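Local structure of cytoplasmic protein (Cryptococcus neoformans var. grubii serotype A, 7LPO) at residues 194-199 and 585-589. The protein probably hydrolyses steryl beta-glucosides as a sterylglucosidase of glycosyl hydrolase family 5. Residues are numbered along the deposited sequence; the frame is centred on the assembly and turned at random.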
loop_
_atom_site.group_PDB
_atom_site.type_symbol
_atom_site.label_atom_id
_atom_site.label_comp_id
_atom_site.label_asym_id
_atom_site.label_seq_id
_atom_site.Cartn_x
_atom_site.Cartn_y
_atom_site.Cartn_z
ATOM N N PHE A 194 -16.780 4.421 14.631
ATOM C CA PHE A 194 -15.352 4.694 14.458
ATOM C C PHE A 194 -15.154 5.813 13.436
ATOM O O PHE A 194 -15.582 5.664 12.282
ATOM C CB PHE A 194 -14.658 3.409 14.007
ATOM C CG PHE A 194 -13.183 3.364 14.286
ATOM C CD1 PHE A 194 -12.666 3.833 15.474
ATOM C CD2 PHE A 194 -12.315 2.828 13.354
ATOM C CE1 PHE A 194 -11.309 3.788 15.720
ATOM C CE2 PHE A 194 -10.958 2.768 13.599
ATOM C CZ PHE A 194 -10.453 3.254 14.777
ATOM N N PRO A 195 -14.552 6.944 13.808
ATOM C CA PRO A 195 -14.457 8.063 12.859
ATOM C C PRO A 195 -13.670 7.688 11.612
ATOM O O PRO A 195 -12.690 6.940 11.662
ATOM C CB PRO A 195 -13.752 9.166 13.665
ATOM C CG PRO A 195 -13.996 8.824 15.091
ATOM C CD PRO A 195 -14.072 7.313 15.153
ATOM N N ALA A 196 -14.107 8.235 10.485
ATOM C CA ALA A 196 -13.488 7.948 9.198
ATOM C C ALA A 196 -11.990 8.214 9.217
ATOM O O ALA A 196 -11.544 9.323 9.532
ATOM C CB ALA A 196 -14.149 8.797 8.111
ATOM N N MET A 197 -11.221 7.190 8.856
ATOM C CA MET A 197 -9.787 7.303 8.607
ATOM C C MET A 197 -9.009 7.712 9.847
ATOM O O MET A 197 -7.854 8.147 9.744
ATOM C CB MET A 197 -9.509 8.300 7.481
ATOM C CG MET A 197 -9.993 7.866 6.094
ATOM S SD MET A 197 -9.751 6.113 5.710
ATOM C CE MET A 197 -8.224 6.135 4.852
ATOM N N ILE A 198 -9.607 7.600 11.035
ATOM C CA ILE A 198 -8.858 7.965 12.226
ATOM C C ILE A 198 -7.769 6.941 12.516
ATOM O O ILE A 198 -6.818 7.244 13.244
ATOM C CB ILE A 198 -9.797 8.140 13.432
ATOM C CG1 ILE A 198 -9.091 8.948 14.526
ATOM C CG2 ILE A 198 -10.246 6.811 13.963
ATOM C CD1 ILE A 198 -10.020 9.397 15.650
ATOM N N TRP A 199 -7.864 5.740 11.938
ATOM C CA TRP A 199 -6.871 4.709 12.224
ATOM C C TRP A 199 -5.468 5.210 11.926
ATOM O O TRP A 199 -4.498 4.781 12.574
ATOM C CB TRP A 199 -7.179 3.439 11.420
ATOM C CG TRP A 199 -6.969 3.591 9.942
ATOM C CD1 TRP A 199 -7.922 3.858 8.999
ATOM C CD2 TRP A 199 -5.731 3.482 9.239
ATOM N NE1 TRP A 199 -7.346 3.930 7.748
ATOM C CE2 TRP A 199 -6.002 3.703 7.872
ATOM C CE3 TRP A 199 -4.413 3.216 9.631
ATOM C CZ2 TRP A 199 -5.011 3.683 6.907
ATOM C CZ3 TRP A 199 -3.429 3.190 8.662
ATOM C CH2 TRP A 199 -3.736 3.420 7.318
ATOM N N TRP A 585 -12.160 -3.554 7.815
ATOM C CA TRP A 585 -10.925 -3.022 8.385
ATOM C C TRP A 585 -11.080 -1.511 8.552
ATOM O O TRP A 585 -10.951 -0.753 7.581
ATOM C CB TRP A 585 -9.743 -3.372 7.497
ATOM C CG TRP A 585 -8.413 -3.062 8.105
ATOM C CD1 TRP A 585 -7.713 -3.839 8.976
ATOM C CD2 TRP A 585 -7.619 -1.892 7.879
ATOM N NE1 TRP A 585 -6.529 -3.226 9.311
ATOM C CE2 TRP A 585 -6.448 -2.027 8.653
ATOM C CE3 TRP A 585 -7.793 -0.734 7.107
ATOM C CZ2 TRP A 585 -5.449 -1.052 8.680
ATOM C CZ3 TRP A 585 -6.798 0.232 7.125
ATOM C CH2 TRP A 585 -5.638 0.064 7.908
ATOM N N ASN A 586 -11.366 -1.091 9.782
ATOM C CA ASN A 586 -11.256 0.299 10.214
ATOM C C ASN A 586 -12.185 1.234 9.449
ATOM O O ASN A 586 -11.941 2.444 9.377
ATOM C CB ASN A 586 -9.806 0.784 10.103
ATOM C CG ASN A 586 -8.899 0.139 11.138
ATOM O OD1 ASN A 586 -9.373 -0.388 12.144
ATOM N ND2 ASN A 586 -7.590 0.195 10.904
ATOM N N GLY A 587 -13.268 0.706 8.904
ATOM C CA GLY A 587 -14.222 1.529 8.201
ATOM C C GLY A 587 -13.866 1.815 6.765
ATOM O O GLY A 587 -14.610 2.539 6.099
ATOM N N GLU A 588 -12.763 1.273 6.262
ATOM C CA GLU A 588 -12.390 1.473 4.870
ATOM C C GLU A 588 -13.218 0.582 3.953
ATOM O O GLU A 588 -13.596 -0.540 4.307
ATOM C CB GLU A 588 -10.909 1.180 4.662
ATOM C CG GLU A 588 -10.012 2.211 5.301
ATOM C CD GLU A 588 -8.606 2.190 4.747
ATOM O OE1 GLU A 588 -8.280 1.279 3.956
ATOM O OE2 GLU A 588 -7.820 3.079 5.127
ATOM N N ASP A 589 -13.484 1.089 2.750
ATOM C CA ASP A 589 -14.279 0.343 1.776
ATOM C C ASP A 589 -13.752 0.733 0.392
ATOM O O ASP A 589 -14.312 1.578 -0.308
ATOM C CB ASP A 589 -15.773 0.632 1.919
ATOM C CG ASP A 589 -16.632 -0.232 1.007
ATOM O OD1 ASP A 589 -16.090 -0.863 0.078
ATOM O OD2 ASP A 589 -17.860 -0.271 1.224
HETATM O O HOH W 1 -10.758 4.686 10.627
HETATM O O HOH W 2 -12.852 4.766 7.886
#
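Trp585 drives the edge of its six-membered ring against one face of the Trp199 indole in an edge-to-face pair, the planes at 62° and Trp585 CZ3 3.6 Å from Trp199 CE2. The same indole of Trp585 donates from NE1 to Gly153 O and makes a cation-pi contact with Lys48. Asn586 follows, its amide only 22° from the Trp199 ring plane; ND2 lies 3.3 Å from Trp199 CB, sits above one face of the Trp585 ring, toward its rim, and donates to Gly152 O, while OD1 lies 3.8 Å from Phe194 CE2. The backbone carbonyl of Asn586 accepts from two waters that join the loops: water 1, 2.8 Å from Asn586 O, also donates to Pro195 O, and water 2 accepts from Met197 N. Gly587 takes the turn on at a positive phi, and the type I' turn closes with Glu588 N bonded to Trp585 O. The Glu588 side chain, extended beyond CG, carries OE2 to the edge of the Trp199 ring, where NE1 gives it a weak hydrogen bond (2.8 Å, bent to 130°). Bends at chi2 and chi3 bring the Met197 methyl to the same oxygen, CE 3.1 Å from Glu588 OE2. OE1 is hydrogen-bonded to a Tris molecule, probably from the crystallisation liquor, which may mark the sugar-binding pocket. This buried contact joins the loop between helices 159-163 and 206-221 to the one after strand 567-570, which pairs in parallel with 35-43 and 518-522 as in the family's TIM barrel; helix 456-461 packs on Met197.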